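Local structure of periplasmic protein (Legionella pneumophila subsp. pneumophila, 4FGQ) at residues P6-E11 with N33-L38; K93-V98 with D186-R191; A120-S125 with Y157-E162. The protein acts as a calcium-dependent protease of the periplasm, probably a cysteine peptidase of transglutaminase-like fold. One frame throughout, in Å; residues are numbered along the deposited sequence. Where two conformers were deposited one is given.

Contact 1 (P6-E11 with N33-L38); sequences PLISVE and NLIDSL
V10 sets its two methyls against the carboxylate of D36 and the flank of I35. Both branches lie over one face of the carboxylate, each nearer a different oxygen: CG1 lies 3.3 Å from D36 OD2, while CG2 lies 3.4 Å from D36 OD1. With CG1 anti to the backbone N (chi1 169°), CG2 falls on the side of I35 and reaches I35 CG2 at 3.6 Å, the V10 and I35 side chains running past each other in opposite directions. I8 approaches differently, crossing I35 at about a right angle, with its CG2 branch 3.7 Å from I35 CD1; its other branch leads away toward F95 of helix 86-100. S9 occupies the N-cap of helix 10-17, where its OG accepts from K12 N, just ahead of V10. The N-terminal arm thus turns into its first helix against residues 33-38 of helix 22-38, and I13, touched by both I8 and I35, adds to the packing of an extended arm and helix start on a neighbouring helix, apolar at I8, V10 and I35 with the D36 carboxylate at its margin.

Contact 2 (K93-V98 with D186-R191); sequences KYFTLV and DALMKR
R191 NH2, on the helix that brings L188 and M189 to F95, is gripped by two acceptors: E77 OE1 in a salt bridge and the backbone O of W72. The guanidinium also lies over its own helix, with L188 CA 3.8 Å above one face and offset toward the rim. The neighbouring K190 reaches back one turn, its NZ pairing with D186 OD2 at 3.1 Å on the syn side, 26° out of the carboxylate plane.

Helix 86-100 is consistent with the central helix of the papain-like (clan CA) peptidase fold, packed against the antiparallel sheet on its Y94 and L97 flank and reached here by the C-terminal helix. Across the contact the interaction is wholly apolar. The backbones stand well apart, F95 CA and M189 CA being 10.5 Å from each other, and the F95 ring spans the gap. Its CG stands beside the backbone N (chi1 -80°), which carries the ring out toward helix 183-192. There CZ meets M189 CG at 4.3 Å, the methylene lying at the ring edge, near its plane. CE2 approaches L188 CD2 at 4.1 Å from an oblique direction; L188 has two deposited conformers, so this pair is the less certain one.

From within its own turn Y94 helps to hold the F95 ring, its CD2 lying 3.8 Å above the centre of one face. The L188 side chain also comes within about 6 Å of that of D88, a calcium ligand, although no calcium is bound to this chain in the model.

Contact 3 (A120-S125 with Y157-E162); sequences AHMVLS and YSFNAE
A Met-aromatic contact joins M122 and F159 beside the calcium-binding region, on one face of the antiparallel sheet. Strands 119-126 and 153-159 are not direct neighbours: both pair with strand 107-114, which runs between them, so the side chains meet across it. M122 leaves its backbone with CG anti to N (chi1 -167°) and then bends twice, which swings its sulfur toward the F159 ring. SD lies 5.5 Å from the F159 ring centroid and 77° off the ring normal, an approach at the edge rather than over a face. F159 CE2 is the atom met, 4.2 Å from M122 SD and equally 4.2 Å from M122 CE. The same methyl lies 4.2 Å from Y157 OH as well. F159 is itself packed edge-to-face with W185, and Y157 stacks on Y111 of the intervening strand.

Beyond the strand end, N160 forms an Asx turn: its OD1 accepts from E162 N at 3.0 Å, with the donor above the carbonyl plane, and takes a second bond from G163 N. The M122 side chain is also about 4 Å from that of calcium ligand E87. With its sulfur near the ring plane, M122 probably gains from dispersion and from the weakly positive rim of F159, an attraction with little directional demand, while backbone pairing with strand 107-114 sets the strands' positions.

Overall arrangement
Helix 86-100 connects the three contacts. Contact 1 and contact 2 have centres 13 Å apart and touch directly: P6 CG packs 3.6 Å from M189 CB, and I35 CG1 lies 3.8 Å from T96 CG2. Contact 3 is 12 Å from contact 2, centre to centre; Y94 OH and A161 N, 3.0 Å apart, probably form a hydrogen bond between them. Contacts 1 and 3 do not touch: their centres are 21 Å apart, on opposite sides of the chain's centre. Contacts 2 and 3 border the calcium-binding residues, whereas contact 1 is remote from them. H121 of contact 3's strand 119-126, bonded to D138 and touching C86, is consistent with a clan CA Cys-His-Asp triad.

Contact 1 (P6-E11 with N33-L38)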
loop_
_atom_site.group_PDB
_atom_site.type_symbol
_atom_site.label_atom_id
_atom_site.label_comp_id
_atom_site.label_asym_id
_atom_site.label_seq_id
_atom_site.Cartn_x
_atom_site.Cartn_y
_atom_site.Cartn_z
ATOM N N PRO A 6 -7.791 -1.968 11.917
ATOM C CA PRO A 6 -8.658 -1.188 11.027
ATOM C C PRO A 6 -9.017 -1.937 9.751
ATOM O O PRO A 6 -8.184 -2.657 9.192
ATOM C CB PRO A 6 -7.810 0.048 10.691
ATOM C CG PRO A 6 -6.413 -0.319 11.052
ATOM C CD PRO A 6 -6.535 -1.259 12.207
ATOM N N LEU A 7 -10.256 -1.761 9.306
ATOM C CA LEU A 7 -10.764 -2.455 8.140
ATOM C C LEU A 7 -11.210 -1.459 7.082
ATOM O O LEU A 7 -11.674 -0.361 7.390
ATOM C CB LEU A 7 -11.940 -3.356 8.526
ATOM C CG LEU A 7 -11.596 -4.655 9.254
ATOM C CD1 LEU A 7 -12.492 -4.851 10.464
ATOM C CD2 LEU A 7 -11.716 -5.838 8.306
ATOM N N ILE A 8 -11.047 -1.848 5.828
ATOM C CA ILE A 8 -11.648 -1.119 4.735
ATOM C C ILE A 8 -12.868 -1.943 4.339
ATOM O O ILE A 8 -12.805 -3.172 4.342
ATOM C CB ILE A 8 -10.665 -0.982 3.564
ATOM C CG1 ILE A 8 -9.535 -0.017 3.935
ATOM C CG2 ILE A 8 -11.372 -0.486 2.328
ATOM C CD1 ILE A 8 -10.006 1.397 4.196
ATOM N N SER A 9 -13.987 -1.291 4.043
ATOM C CA SER A 9 -15.165 -2.027 3.613
ATOM C C SER A 9 -15.860 -1.271 2.498
ATOM O O SER A 9 -15.854 -0.036 2.481
ATOM C CB SER A 9 -16.120 -2.276 4.778
ATOM O OG SER A 9 -17.002 -1.190 4.968
ATOM N N VAL A 10 -16.444 -2.013 1.560
ATOM C CA VAL A 10 -17.144 -1.401 0.439
ATOM C C VAL A 10 -18.280 -0.528 0.957
ATOM O O VAL A 10 -18.577 0.522 0.398
ATOM C CB VAL A 10 -17.658 -2.465 -0.561
ATOM C CG1 VAL A 10 -18.616 -1.857 -1.577
ATOM C CG2 VAL A 10 -16.494 -3.114 -1.279
ATOM N N GLU A 11 -18.898 -0.943 2.055
ATOM C CA GLU A 11 -20.017 -0.190 2.599
ATOM C C GLU A 11 -19.567 1.158 3.175
ATOM O O GLU A 11 -20.227 2.177 2.960
ATOM C CB GLU A 11 -20.793 -1.024 3.628
ATOM C CG GLU A 11 -21.465 -2.274 3.041
ATOM C CD GLU A 11 -20.474 -3.372 2.677
ATOM O OE1 GLU A 11 -19.442 -3.503 3.370
ATOM O OE2 GLU A 11 -20.721 -4.095 1.687
ATOM N N ASN A 33 -15.810 -0.197 -6.058
ATOM C CA ASN A 33 -16.090 -1.132 -7.146
ATOM C C ASN A 33 -14.911 -2.085 -7.369
ATOM O O ASN A 33 -15.117 -3.270 -7.643
ATOM C CB ASN A 33 -16.458 -0.398 -8.439
ATOM C CG ASN A 33 -17.810 0.299 -8.355
ATOM O OD1 ASN A 33 -18.629 -0.007 -7.487
ATOM N ND2 ASN A 33 -18.055 1.232 -9.272
ATOM N N LEU A 34 -13.685 -1.574 -7.233
ATOM C CA LEU A 34 -12.483 -2.405 -7.345
ATOM C C LEU A 34 -12.516 -3.527 -6.320
ATOM O O LEU A 34 -12.321 -4.709 -6.659
ATOM C CB LEU A 34 -11.220 -1.553 -7.135
ATOM C CG LEU A 34 -9.883 -2.303 -7.062
ATOM C CD1 LEU A 34 -9.423 -2.691 -8.448
ATOM C CD2 LEU A 34 -8.821 -1.459 -6.369
ATOM N N ILE A 35 -12.762 -3.167 -5.063
ATOM C CA ILE A 35 -12.793 -4.171 -3.993
ATOM C C ILE A 35 -13.874 -5.213 -4.261
ATOM O O ILE A 35 -13.607 -6.410 -4.180
ATOM C CB ILE A 35 -12.984 -3.532 -2.606
ATOM C CG1 ILE A 35 -11.728 -2.734 -2.229
ATOM C CG2 ILE A 35 -13.237 -4.602 -1.556
ATOM C CD1 ILE A 35 -11.910 -1.816 -1.043
ATOM N N ASP A 36 -15.077 -4.768 -4.619
ATOM C CA ASP A 36 -16.157 -5.704 -4.921
ATOM C C ASP A 36 -15.792 -6.653 -6.061
ATOM O O ASP A 36 -16.095 -7.852 -6.007
ATOM C CB ASP A 36 -17.441 -4.951 -5.276
ATOM C CG ASP A 36 -18.350 -4.739 -4.077
ATOM O OD1 ASP A 36 -18.174 -5.446 -3.061
ATOM O OD2 ASP A 36 -19.250 -3.875 -4.159
ATOM N N SER A 37 -15.135 -6.113 -7.084
ATOM C CA SER A 37 -14.840 -6.858 -8.307
ATOM C C SER A 37 -13.745 -7.898 -8.104
ATOM O O SER A 37 -13.658 -8.864 -8.859
ATOM C CB SER A 37 -14.442 -5.911 -9.442
ATOM O OG SER A 37 -13.094 -5.486 -9.328
ATOM N N LEU A 38 -12.913 -7.699 -7.087
ATOM C CA LEU A 38 -11.756 -8.575 -6.882
ATOM C C LEU A 38 -11.966 -9.668 -5.839
ATOM O O LEU A 38 -11.150 -10.577 -5.730
ATOM C CB LEU A 38 -10.507 -7.764 -6.523
ATOM C CG LEU A 38 -9.961 -6.887 -7.648
ATOM C CD1 LEU A 38 -8.757 -6.104 -7.133
ATOM C CD2 LEU A 38 -9.580 -7.744 -8.837
#

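Contact 2 (K93-V98 with D186-R191)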
loop_
_atom_site.group_PDB
_atom_site.type_symbol
_atom_site.label_atom_id
_atom_site.label_comp_id
_atom_site.label_asym_id
_atom_site.label_seq_id
_atom_site.Cartn_x
_atom_site.Cartn_y
_atom_site.Cartn_z
ATOM N N LYS A 93 -2.464 0.092 -1.068
ATOM C CA LYS A 93 -2.452 -1.218 -1.716
ATOM C C LYS A 93 -2.614 -2.326 -0.683
ATOM O O LYS A 93 -3.359 -3.287 -0.906
ATOM C CB LYS A 93 -1.163 -1.423 -2.509
ATOM C CG LYS A 93 -1.104 -0.618 -3.808
ATOM C CD LYS A 93 0.257 -0.789 -4.474
ATOM C CE LYS A 93 0.455 0.220 -5.613
ATOM N NZ LYS A 93 1.814 0.042 -6.226
ATOM N N TYR A 94 -1.902 -2.190 0.432
ATOM C CA TYR A 94 -1.969 -3.161 1.519
ATOM C C TYR A 94 -3.402 -3.297 2.041
ATOM O O TYR A 94 -3.959 -4.394 2.060
ATOM C CB TYR A 94 -1.013 -2.780 2.659
ATOM C CG TYR A 94 -1.292 -3.539 3.945
ATOM C CD1 TYR A 94 -0.887 -4.861 4.101
ATOM C CD2 TYR A 94 -1.989 -2.938 4.987
ATOM C CE1 TYR A 94 -1.158 -5.563 5.296
ATOM C CE2 TYR A 94 -2.273 -3.621 6.155
ATOM C CZ TYR A 94 -1.859 -4.930 6.306
ATOM O OH TYR A 94 -2.151 -5.587 7.480
ATOM N N PHE A 95 -4.007 -2.192 2.461
ATOM C CA PHE A 95 -5.346 -2.279 3.045
ATOM C C PHE A 95 -6.375 -2.786 2.042
ATOM O O PHE A 95 -7.305 -3.520 2.396
ATOM C CB PHE A 95 -5.772 -0.944 3.666
ATOM C CG PHE A 95 -5.183 -0.712 5.023
ATOM C CD1 PHE A 95 -5.581 -1.495 6.103
ATOM C CD2 PHE A 95 -4.219 0.268 5.221
ATOM C CE1 PHE A 95 -5.039 -1.297 7.369
ATOM C CE2 PHE A 95 -3.669 0.476 6.484
ATOM C CZ PHE A 95 -4.077 -0.308 7.560
ATOM N N THR A 96 -6.194 -2.429 0.781
ATOM C CA THR A 96 -7.151 -2.832 -0.240
ATOM C C THR A 96 -7.039 -4.332 -0.503
ATOM O O THR A 96 -8.051 -5.019 -0.634
ATOM C CB THR A 96 -6.938 -2.042 -1.532
ATOM O OG1 THR A 96 -7.117 -0.650 -1.254
ATOM C CG2 THR A 96 -7.951 -2.453 -2.596
ATOM N N LEU A 97 -5.808 -4.844 -0.541
ATOM C CA LEU A 97 -5.607 -6.286 -0.728
ATOM C C LEU A 97 -6.173 -7.095 0.434
ATOM O O LEU A 97 -6.758 -8.158 0.221
ATOM C CB LEU A 97 -4.131 -6.610 -0.980
ATOM C CG LEU A 97 -3.757 -6.290 -2.440
ATOM C CD1 LEU A 97 -2.248 -6.108 -2.579
ATOM C CD2 LEU A 97 -4.257 -7.413 -3.386
ATOM N N VAL A 98 -6.014 -6.601 1.657
ATOM C CA VAL A 98 -6.622 -7.261 2.814
ATOM C C VAL A 98 -8.144 -7.272 2.644
ATOM O O VAL A 98 -8.804 -8.286 2.885
ATOM C CB VAL A 98 -6.199 -6.585 4.139
ATOM C CG1 VAL A 98 -7.036 -7.109 5.306
ATOM C CG2 VAL A 98 -4.699 -6.799 4.383
ATOM N N ASP A 186 1.034 3.456 14.010
ATOM C CA ASP A 186 0.082 3.374 15.112
ATOM C C ASP A 186 -0.960 4.486 14.991
ATOM O O ASP A 186 -2.164 4.232 15.042
ATOM C CB ASP A 186 0.822 3.487 16.445
ATOM C CG ASP A 186 -0.094 3.320 17.640
ATOM O OD1 ASP A 186 -0.818 2.302 17.710
ATOM O OD2 ASP A 186 -0.087 4.214 18.513
ATOM N N ALA A 187 -0.486 5.715 14.814
ATOM C CA ALA A 187 -1.365 6.871 14.651
ATOM C C ALA A 187 -2.225 6.759 13.395
ATOM O O ALA A 187 -3.385 7.176 13.385
ATOM C CB ALA A 187 -0.546 8.153 14.619
ATOM N N LEU A 188 -1.646 6.207 12.333
ATOM C CA LEU A 188 -2.381 6.039 11.083
ATOM C C LEU A 188 -3.568 5.103 11.288
ATOM O O LEU A 188 -4.686 5.417 10.864
ATOM C CB LEU A 188 -1.470 5.525 9.950
ATOM C CG LEU A 188 -2.034 5.376 8.526
ATOM C CD1 LEU A 188 -0.910 5.422 7.508
ATOM C CD2 LEU A 188 -2.798 4.083 8.340
ATOM N N MET A 189 -3.340 3.966 11.931
ATOM C CA MET A 189 -4.413 3.000 12.123
ATOM C C MET A 189 -5.510 3.527 13.049
ATOM O O MET A 189 -6.665 3.109 12.955
ATOM C CB MET A 189 -3.851 1.662 12.605
ATOM C CG MET A 189 -3.017 0.975 11.537
ATOM S SD MET A 189 -2.568 -0.710 11.944
ATOM C CE MET A 189 -1.436 -0.467 13.323
ATOM N N LYS A 190 -5.151 4.456 13.928
ATOM C CA LYS A 190 -6.128 5.065 14.822
ATOM C C LYS A 190 -7.013 6.079 14.096
ATOM O O LYS A 190 -8.171 6.268 14.465
ATOM C CB LYS A 190 -5.439 5.688 16.035
ATOM C CG LYS A 190 -4.932 4.648 17.019
ATOM C CD LYS A 190 -4.190 5.273 18.189
ATOM C CE LYS A 190 -3.633 4.191 19.100
ATOM N NZ LYS A 190 -2.728 4.740 20.139
ATOM N N ARG A 191 -6.476 6.713 13.055
ATOM C CA ARG A 191 -7.274 7.610 12.216
ATOM C C ARG A 191 -8.305 6.821 11.413
ATOM O O ARG A 191 -9.348 7.350 11.033
ATOM C CB ARG A 191 -6.390 8.416 11.253
ATOM C CG ARG A 191 -5.517 9.452 11.929
ATOM C CD ARG A 191 -5.146 10.592 10.982
ATOM N NE ARG A 191 -4.402 10.151 9.805
ATOM C CZ ARG A 191 -3.099 9.878 9.792
ATOM N NH1 ARG A 191 -2.375 9.980 10.898
ATOM N NH2 ARG A 191 -2.521 9.503 8.660
#

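Contact 3 (A120-S125 with Y157-E162)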
loop_
_atom_site.group_PDB
_atom_site.type_symbol
_atom_site.label_atom_id
_atom_site.label_comp_id
_atom_site.label_asym_id
_atom_site.label_seq_id
_atom_site.Cartn_x
_atom_site.Cartn_y
_atom_site.Cartn_z
ATOM N N ALA A 120 15.620 6.278 0.403
ATOM C CA ALA A 120 14.707 5.246 0.871
ATOM C C ALA A 120 13.503 5.153 -0.063
ATOM O O ALA A 120 13.089 6.147 -0.679
ATOM C CB ALA A 120 14.275 5.517 2.301
ATOM N N HIS A 121 12.957 3.953 -0.184
ATOM C CA HIS A 121 11.814 3.717 -1.055
ATOM C C HIS A 121 10.945 2.629 -0.461
ATOM O O HIS A 121 11.449 1.578 -0.077
ATOM C CB HIS A 121 12.289 3.268 -2.433
ATOM C CG HIS A 121 11.197 3.221 -3.453
ATOM N ND1 HIS A 121 10.573 4.361 -3.919
ATOM C CD2 HIS A 121 10.609 2.178 -4.087
ATOM C CE1 HIS A 121 9.646 4.018 -4.797
ATOM N NE2 HIS A 121 9.654 2.705 -4.924
ATOM N N MET A 122 9.641 2.869 -0.408
ATOM C CA MET A 122 8.708 1.915 0.194
ATOM C C MET A 122 7.943 1.187 -0.896
ATOM O O MET A 122 7.504 1.799 -1.883
ATOM C CB MET A 122 7.714 2.654 1.097
ATOM C CG MET A 122 6.884 1.781 2.035
ATOM S SD MET A 122 7.763 1.441 3.586
ATOM C CE MET A 122 7.519 2.934 4.547
ATOM N N VAL A 123 7.784 -0.123 -0.721
ATOM C CA VAL A 123 7.006 -0.952 -1.637
ATOM C C VAL A 123 6.107 -1.850 -0.806
ATOM O O VAL A 123 6.192 -1.837 0.419
ATOM C CB VAL A 123 7.906 -1.836 -2.518
ATOM C CG1 VAL A 123 8.807 -0.956 -3.403
ATOM C CG2 VAL A 123 8.746 -2.770 -1.643
ATOM N N LEU A 124 5.256 -2.634 -1.468
ATOM C CA LEU A 124 4.474 -3.653 -0.769
ATOM C C LEU A 124 4.998 -5.012 -1.201
ATOM O O LEU A 124 5.084 -5.286 -2.393
ATOM C CB LEU A 124 2.988 -3.527 -1.116
ATOM C CG LEU A 124 2.073 -4.614 -0.536
ATOM C CD1 LEU A 124 2.226 -4.664 0.965
ATOM C CD2 LEU A 124 0.630 -4.292 -0.911
ATOM N N SER A 125 5.390 -5.843 -0.235
ATOM C CA SER A 125 5.891 -7.179 -0.538
ATOM C C SER A 125 4.821 -8.232 -0.285
ATOM O O SER A 125 4.183 -8.240 0.768
ATOM C CB SER A 125 7.114 -7.496 0.335
ATOM O OG SER A 125 8.211 -6.652 0.007
ATOM N N TYR A 157 13.328 -2.686 6.755
ATOM C CA TYR A 157 12.340 -3.273 7.661
ATOM C C TYR A 157 11.025 -3.440 6.936
ATOM O O TYR A 157 10.827 -2.875 5.867
ATOM C CB TYR A 157 12.151 -2.422 8.932
ATOM C CG TYR A 157 11.412 -1.109 8.743
ATOM C CD1 TYR A 157 10.030 -1.048 8.856
ATOM C CD2 TYR A 157 12.100 0.074 8.497
ATOM C CE1 TYR A 157 9.351 0.146 8.699
ATOM C CE2 TYR A 157 11.426 1.278 8.346
ATOM C CZ TYR A 157 10.054 1.304 8.446
ATOM O OH TYR A 157 9.370 2.489 8.294
ATOM N N SER A 158 10.129 -4.243 7.503
ATOM C CA SER A 158 8.809 -4.409 6.922
ATOM C C SER A 158 7.774 -4.491 8.042
ATOM O O SER A 158 8.117 -4.729 9.200
ATOM C CB SER A 158 8.749 -5.642 6.013
ATOM O OG SER A 158 8.980 -6.827 6.748
ATOM N N PHE A 159 6.515 -4.260 7.706
ATOM C CA PHE A 159 5.475 -4.237 8.726
ATOM C C PHE A 159 4.096 -4.451 8.122
ATOM O O PHE A 159 3.895 -4.304 6.914
ATOM C CB PHE A 159 5.511 -2.900 9.476
ATOM C CG PHE A 159 5.225 -1.715 8.612
ATOM C CD1 PHE A 159 3.953 -1.167 8.568
ATOM C CD2 PHE A 159 6.227 -1.149 7.829
ATOM C CE1 PHE A 159 3.683 -0.066 7.766
ATOM C CE2 PHE A 159 5.962 -0.047 7.021
ATOM C CZ PHE A 159 4.693 0.490 6.994
ATOM N N ASN A 160 3.141 -4.814 8.971
ATOM C CA ASN A 160 1.733 -4.782 8.590
ATOM C C ASN A 160 0.893 -4.444 9.821
ATOM O O ASN A 160 1.436 -4.001 10.831
ATOM C CB ASN A 160 1.289 -6.093 7.915
ATOM C CG ASN A 160 1.598 -7.321 8.749
ATOM O OD1 ASN A 160 1.693 -7.247 9.973
ATOM N ND2 ASN A 160 1.757 -8.470 8.082
ATOM N N ALA A 161 -0.415 -4.657 9.759
ATOM C CA ALA A 161 -1.261 -4.292 10.895
ATOM C C ALA A 161 -0.891 -5.058 12.159
ATOM O O ALA A 161 -1.168 -4.605 13.271
ATOM C CB ALA A 161 -2.737 -4.474 10.561
ATOM N N GLU A 162 -0.252 -6.216 11.995
ATOM C CA GLU A 162 0.025 -7.082 13.132
ATOM C C GLU A 162 1.445 -6.967 13.673
ATOM O O GLU A 162 1.645 -6.930 14.888
ATOM C CB GLU A 162 -0.264 -8.549 12.783
ATOM C CG GLU A 162 -1.733 -8.872 12.571
ATOM C CD GLU A 162 -2.223 -8.518 11.182
ATOM O OE1 GLU A 162 -3.388 -8.081 11.060
ATOM O OE2 GLU A 162 -1.449 -8.685 10.209
#